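Local atomic coordinates of oligopeptide-binding protein oppA (Lactococcus lactis, PDB entry 3DRF), a protein that captures oligopeptides in a large, closing cavity and serves an ABC transporter that imports peptides longer than three residues. Residues T221-P226 / P241-E246; R333-Y338 / D382-L387. One frame throughout, in Å; residues are numbered along the deposited sequence.

Interaction 1 of 2, residues T221-P226 / P241-E246; sequences TGPFKP and PYYWGE
Tyr-243 lays its ring against the backbone turn of Thr-221 to Pro-223, joining the run into edge strand 224-230 to the loop after its hairpin partner, strand 234-239. Most of the contact follows this side chain; Lys-225 CE adds a looser touch, 4.4 Å from Pro-241 CD. Tyr-243 CB starts 3.9 Å from Gly-222 O. With CG anti to the backbone N (chi1 -178°), the ring is carried under Pro-223, whose CA sits 3.7 Å from Tyr-243 CG. On one flank the ring edge meets Thr-221 O, 3.5 Å from CD1; on the other CD2 and CE2 lie beneath Pro-223 CB. That CB stands 4.1 Å from the ring centroid and 15° off the normal, a CH-pi contact, while the proline CD closes over CE1, which also lies over the Trp-244 ring. CZ is still 4.3 Å from Pro-223 CB, and the hydroxyl leads on past the proline. On the opposite face Gly-245 N lies near the rim. Without the ring, as with an alanine here, Pro-223 would probably lose its CH-pi partner and a gap would open. A water donates to Thr-221 O and accepts from Trp-244 NE1. Direct contact is thus apolar and CH-pi, so the fit probably depends chiefly on shape.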
loop_
_atom_site.group_PDB
_atom_site.type_symbol
_atom_site.label_atom_id
_atom_site.label_comp_id
_atom_site.label_asym_id
_atom_site.label_seq_id
_atom_site.Cartn_x
_atom_site.Cartn_y
_atom_site.Cartn_z
ATOM N N THR A 221 10.319 -16.473 -9.271
ATOM C CA THR A 221 10.041 -16.670 -10.711
ATOM C C THR A 221 10.673 -15.574 -11.634
ATOM O O THR A 221 10.585 -15.668 -12.796
ATOM C CB THR A 221 8.497 -16.672 -10.997
ATOM O OG1 THR A 221 7.933 -15.370 -10.749
ATOM C CG2 THR A 221 7.767 -17.756 -10.172
ATOM N N GLY A 222 11.289 -14.567 -11.054
ATOM C CA GLY A 222 11.743 -13.407 -11.802
ATOM C C GLY A 222 13.115 -13.585 -12.486
ATOM O O GLY A 222 13.704 -14.617 -12.454
ATOM N N PRO A 223 13.609 -12.502 -13.088
ATOM C CA PRO A 223 14.878 -12.602 -13.872
ATOM C C PRO A 223 16.094 -12.860 -12.978
ATOM O O PRO A 223 17.063 -13.418 -13.472
ATOM C CB PRO A 223 14.968 -11.244 -14.624
ATOM C CG PRO A 223 13.971 -10.324 -13.899
ATOM C CD PRO A 223 12.892 -11.224 -13.292
ATOM N N PHE A 224 16.035 -12.507 -11.716
ATOM C CA PHE A 224 17.079 -12.791 -10.734
ATOM C C PHE A 224 16.480 -13.625 -9.592
ATOM O O PHE A 224 15.311 -13.618 -9.355
ATOM C CB PHE A 224 17.673 -11.488 -10.125
ATOM C CG PHE A 224 18.441 -10.626 -11.135
ATOM C CD1 PHE A 224 19.816 -10.706 -11.216
ATOM C CD2 PHE A 224 17.775 -9.796 -12.009
ATOM C CE1 PHE A 224 20.517 -9.977 -12.159
ATOM C CE2 PHE A 224 18.456 -9.033 -12.974
ATOM C CZ PHE A 224 19.845 -9.121 -13.035
ATOM N N LYS A 225 17.317 -14.364 -8.943
ATOM C CA LYS A 225 16.981 -15.066 -7.703
ATOM C C LYS A 225 17.844 -14.555 -6.571
ATOM O O LYS A 225 18.969 -14.158 -6.780
ATOM C CB LYS A 225 17.155 -16.572 -7.887
ATOM C CG LYS A 225 18.575 -17.006 -8.193
ATOM C CD LYS A 225 18.692 -18.544 -8.366
ATOM C CE LYS A 225 20.179 -18.918 -8.536
ATOM N NZ LYS A 225 20.350 -20.397 -8.567
ATOM N N PRO A 226 17.309 -14.570 -5.357
ATOM C CA PRO A 226 18.054 -14.120 -4.183
ATOM C C PRO A 226 18.980 -15.238 -3.696
ATOM O O PRO A 226 18.562 -16.156 -3.066
ATOM C CB PRO A 226 16.924 -13.843 -3.154
ATOM C CG PRO A 226 15.806 -14.793 -3.490
ATOM C CD PRO A 226 15.888 -14.936 -5.023
ATOM N N PRO A 241 18.522 -18.849 -13.876
ATOM C CA PRO A 241 18.720 -19.519 -15.169
ATOM C C PRO A 241 17.470 -20.137 -15.779
ATOM O O PRO A 241 17.405 -20.443 -16.930
ATOM C CB PRO A 241 19.767 -20.633 -14.849
ATOM C CG PRO A 241 19.579 -20.902 -13.483
ATOM C CD PRO A 241 19.222 -19.572 -12.800
ATOM N N TYR A 242 16.458 -20.291 -14.945
ATOM C CA TYR A 242 15.155 -20.853 -15.394
ATOM C C TYR A 242 14.150 -19.812 -15.892
ATOM O O TYR A 242 13.109 -20.171 -16.340
ATOM C CB TYR A 242 14.539 -21.702 -14.264
ATOM C CG TYR A 242 15.428 -22.878 -13.835
ATOM C CD1 TYR A 242 15.589 -24.000 -14.654
ATOM C CD2 TYR A 242 16.076 -22.865 -12.602
ATOM C CE1 TYR A 242 16.408 -25.028 -14.288
ATOM C CE2 TYR A 242 16.862 -23.933 -12.217
ATOM C CZ TYR A 242 16.989 -24.996 -13.077
ATOM O OH TYR A 242 17.756 -26.072 -12.724
ATOM N N TYR A 243 14.506 -18.558 -15.826
ATOM C CA TYR A 243 13.573 -17.476 -16.251
ATOM C C TYR A 243 13.259 -17.630 -17.722
ATOM O O TYR A 243 14.110 -17.852 -18.511
ATOM C CB TYR A 243 14.258 -16.109 -16.026
ATOM C CG TYR A 243 13.385 -14.906 -16.374
ATOM C CD1 TYR A 243 12.135 -14.695 -15.742
ATOM C CD2 TYR A 243 13.804 -13.987 -17.333
ATOM C CE1 TYR A 243 11.345 -13.622 -16.088
ATOM C CE2 TYR A 243 12.995 -12.903 -17.685
ATOM C CZ TYR A 243 11.784 -12.742 -17.061
ATOM O OH TYR A 243 10.993 -11.653 -17.417
ATOM N N TRP A 244 11.999 -17.460 -18.063
ATOM C CA TRP A 244 11.475 -17.701 -19.409
ATOM C C TRP A 244 11.791 -16.573 -20.388
ATOM O O TRP A 244 11.711 -16.733 -21.539
ATOM C CB TRP A 244 9.933 -17.917 -19.313
ATOM C CG TRP A 244 9.216 -16.711 -18.666
ATOM C CD1 TRP A 244 8.954 -16.557 -17.370
ATOM C CD2 TRP A 244 8.839 -15.478 -19.309
ATOM N NE1 TRP A 244 8.413 -15.331 -17.141
ATOM C CE2 TRP A 244 8.342 -14.638 -18.319
ATOM C CE3 TRP A 244 8.862 -15.017 -20.641
ATOM C CZ2 TRP A 244 7.860 -13.369 -18.589
ATOM C CZ3 TRP A 244 8.416 -13.733 -20.906
ATOM C CH2 TRP A 244 7.917 -12.925 -19.887
ATOM N N GLY A 245 12.089 -15.417 -19.856
ATOM C CA GLY A 245 12.096 -14.191 -20.624
ATOM C C GLY A 245 13.463 -13.718 -20.997
ATOM O O GLY A 245 14.359 -14.454 -21.161
ATOM N N GLU A 246 13.546 -12.419 -21.177
ATOM C CA GLU A 246 14.781 -11.795 -21.616
ATOM C C GLU A 246 15.837 -12.007 -20.517
ATOM O O GLU A 246 15.621 -11.678 -19.408
ATOM C CB GLU A 246 14.532 -10.291 -21.856
ATOM C CG GLU A 246 13.558 -9.999 -22.998
ATOM C CD GLU A 246 14.113 -10.416 -24.345
ATOM O OE1 GLU A 246 15.259 -10.042 -24.607
ATOM O OE2 GLU A 246 13.403 -11.118 -25.096
HETATM O O HOH W 1 8.297 -14.583 -14.313
#

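Interaction 2 of 2, residues R333-Y338 / D382-L387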
loop_
_atom_site.group_PDB
_atom_site.type_symbol
_atom_site.label_atom_id
_atom_site.label_comp_id
_atom_site.label_asym_id
_atom_site.label_seq_id
_atom_site.Cartn_x
_atom_site.Cartn_y
_atom_site.Cartn_z
ATOM N N ARG A 333 -13.740 15.744 14.398
ATOM C CA ARG A 333 -12.945 15.165 13.267
ATOM C C ARG A 333 -12.642 16.216 12.201
ATOM O O ARG A 333 -11.575 16.346 11.761
ATOM C CB ARG A 333 -13.699 13.960 12.599
ATOM C CG ARG A 333 -13.857 12.780 13.621
ATOM C CD ARG A 333 -14.302 11.449 12.947
ATOM N NE ARG A 333 -15.522 11.599 12.112
ATOM C CZ ARG A 333 -16.761 11.395 12.548
ATOM N NH1 ARG A 333 -16.999 11.096 13.812
ATOM N NH2 ARG A 333 -17.802 11.524 11.732
ATOM N N GLN A 334 -13.671 16.974 11.836
ATOM C CA GLN A 334 -13.525 18.014 10.824
ATOM C C GLN A 334 -12.607 19.151 11.315
ATOM O O GLN A 334 -11.732 19.578 10.613
ATOM C CB GLN A 334 -14.911 18.592 10.459
ATOM C CG GLN A 334 -15.829 17.583 9.655
ATOM C CD GLN A 334 -17.186 18.163 9.381
ATOM O OE1 GLN A 334 -17.510 19.183 9.891
ATOM N NE2 GLN A 334 -17.939 17.526 8.521
ATOM N N ALA A 335 -12.809 19.555 12.573
ATOM C CA ALA A 335 -12.042 20.682 13.155
ATOM C C ALA A 335 -10.526 20.360 13.171
ATOM O O ALA A 335 -9.718 21.152 12.833
ATOM C CB ALA A 335 -12.572 21.059 14.601
ATOM N N ILE A 336 -10.222 19.133 13.575
ATOM C CA ILE A 336 -8.820 18.699 13.692
ATOM C C ILE A 336 -8.156 18.693 12.281
ATOM O O ILE A 336 -7.047 19.023 12.125
ATOM C CB ILE A 336 -8.756 17.371 14.462
ATOM C CG1 ILE A 336 -9.083 17.640 15.940
ATOM C CG2 ILE A 336 -7.333 16.677 14.322
ATOM C CD1 ILE A 336 -9.264 16.350 16.806
ATOM N N GLY A 337 -8.947 18.340 11.263
ATOM C CA GLY A 337 -8.505 18.449 9.860
ATOM C C GLY A 337 -8.272 19.900 9.391
ATOM O O GLY A 337 -7.281 20.201 8.859
ATOM N N TYR A 338 -9.229 20.774 9.717
ATOM C CA TYR A 338 -9.092 22.202 9.301
ATOM C C TYR A 338 -7.935 22.935 9.996
ATOM O O TYR A 338 -7.452 23.898 9.499
ATOM C CB TYR A 338 -10.405 22.992 9.507
ATOM C CG TYR A 338 -11.466 22.666 8.469
ATOM C CD1 TYR A 338 -11.234 22.898 7.120
ATOM C CD2 TYR A 338 -12.700 22.140 8.843
ATOM C CE1 TYR A 338 -12.205 22.596 6.137
ATOM C CE2 TYR A 338 -13.678 21.845 7.878
ATOM C CZ TYR A 338 -13.407 22.078 6.534
ATOM O OH TYR A 338 -14.372 21.782 5.610
ATOM N N ASP A 382 -10.340 29.455 11.995
ATOM C CA ASP A 382 -11.606 30.046 12.404
ATOM C C ASP A 382 -12.761 29.032 12.283
ATOM O O ASP A 382 -13.573 28.928 13.140
ATOM C CB ASP A 382 -11.962 31.320 11.584
ATOM C CG ASP A 382 -11.023 32.495 11.826
ATOM O OD1 ASP A 382 -10.229 32.444 12.712
ATOM O OD2 ASP A 382 -11.124 33.396 11.045
ATOM N N LYS A 383 -12.805 28.311 11.165
ATOM C CA LYS A 383 -13.843 27.268 10.986
ATOM C C LYS A 383 -13.737 26.147 12.023
ATOM O O LYS A 383 -14.687 25.715 12.536
ATOM C CB LYS A 383 -13.788 26.699 9.553
ATOM C CG LYS A 383 -14.860 25.650 9.268
ATOM C CD LYS A 383 -14.944 25.355 7.762
ATOM C CE LYS A 383 -16.133 24.468 7.515
ATOM N NZ LYS A 383 -16.385 24.114 6.096
ATOM N N ALA A 384 -12.513 25.713 12.291
ATOM C CA ALA A 384 -12.275 24.703 13.298
ATOM C C ALA A 384 -12.796 25.118 14.663
ATOM O O ALA A 384 -13.502 24.400 15.266
ATOM C CB ALA A 384 -10.772 24.399 13.369
ATOM N N ASN A 385 -12.421 26.315 15.109
ATOM C CA ASN A 385 -12.921 26.843 16.395
ATOM C C ASN A 385 -14.472 26.974 16.423
ATOM O O ASN A 385 -15.069 26.640 17.394
ATOM C CB ASN A 385 -12.204 28.193 16.734
ATOM C CG ASN A 385 -10.791 27.993 17.326
ATOM O OD1 ASN A 385 -10.602 27.300 18.241
ATOM N ND2 ASN A 385 -9.848 28.705 16.772
ATOM N N LYS A 386 -15.056 27.446 15.336
ATOM C CA LYS A 386 -16.522 27.575 15.213
ATOM C C LYS A 386 -17.193 26.195 15.363
ATOM O O LYS A 386 -18.120 26.067 16.071
ATOM C CB LYS A 386 -16.869 28.231 13.873
ATOM C CG LYS A 386 -18.373 28.429 13.660
ATOM C CD LYS A 386 -18.620 29.187 12.339
ATOM C CE LYS A 386 -20.052 29.329 11.976
ATOM N NZ LYS A 386 -20.426 28.235 11.250
ATOM N N LEU A 387 -16.672 25.182 14.646
ATOM C CA LEU A 387 -17.216 23.824 14.690
ATOM C C LEU A 387 -17.226 23.284 16.109
ATOM O O LEU A 387 -18.154 22.674 16.520
ATOM C CB LEU A 387 -16.404 22.881 13.775
ATOM C CG LEU A 387 -16.690 23.069 12.280
ATOM C CD1 LEU A 387 -15.603 22.399 11.472
ATOM C CD2 LEU A 387 -18.042 22.375 11.877
#
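The Tyr-338 ring carries Lys-383 on one face: the lysine CD stands 3.9 Å from the ring centroid and 18° off its normal, a CH-pi contact displaced toward the CE2 and CZ rim. Leu-387 CD1 comes in obliquely near Tyr-338 CD2, and outside the pair Tyr-376 meets the same ring with its plane tilted. Lys-383 gets there by keeping CG anti to the backbone N (chi1 -178°) and staying extended beyond it, so that CD lies over the ring, CE passes its CE2 rim and NZ reaches the hydroxyl. NZ donates to Tyr-338 OH at 3.1 Å from above the ring plane, on the same side as CD, and one residue thus supplies both the apolar cover and the polar tie.

Underneath, helices 330-339 and 381-390 pack as a nearly antiparallel pair, their segment axes 8.1 Å apart at a signed crossing angle of -160°. In this family 5 solute-binding protein the pair lies beside the sheet containing strand 292-307, on which Ile-336 packs. The small side chains of Ala-335 and Ala-384, whose CA atoms are 4.0 Å apart, are consistent with so close an approach. Each methyl rests near the other's carbonyl, Ala-335 CB on Ala-384 O and Ala-384 CB on Ala-335 O, both at 3.5 Å.

Leu-387 lies between Gln-334 and Tyr-338, crossing each side chain at about a right angle. Its CD1 touches Gln-334 CB, while CD2 lies 3.8 Å from Gln-334 OE1. The amide's other end is engaged by the carbonyl of Lys-532 through NE2, and Leu-387 O accepts from Asn-331 ND2, in the first turn of helix 330-339.

Interactions 1 and 2 lie on opposite sides of the centre of the chain, their own centres 54 Å apart and their nearest atoms about 42 Å apart, so neither touches the other. They follow in series along the sequence, 221-226 with 241-246 closing before 333-338 with 382-387 begins. The first sits by the five-stranded mixed sheet of which strand 224-230 is an outermost member; the second is a helix pair beside the other, eight-stranded mixed sheet. Both contacts lie well out, their centres about 25 and 29 Å from the chain's centre, in a protein that closes round its peptide like a Venus flytrap.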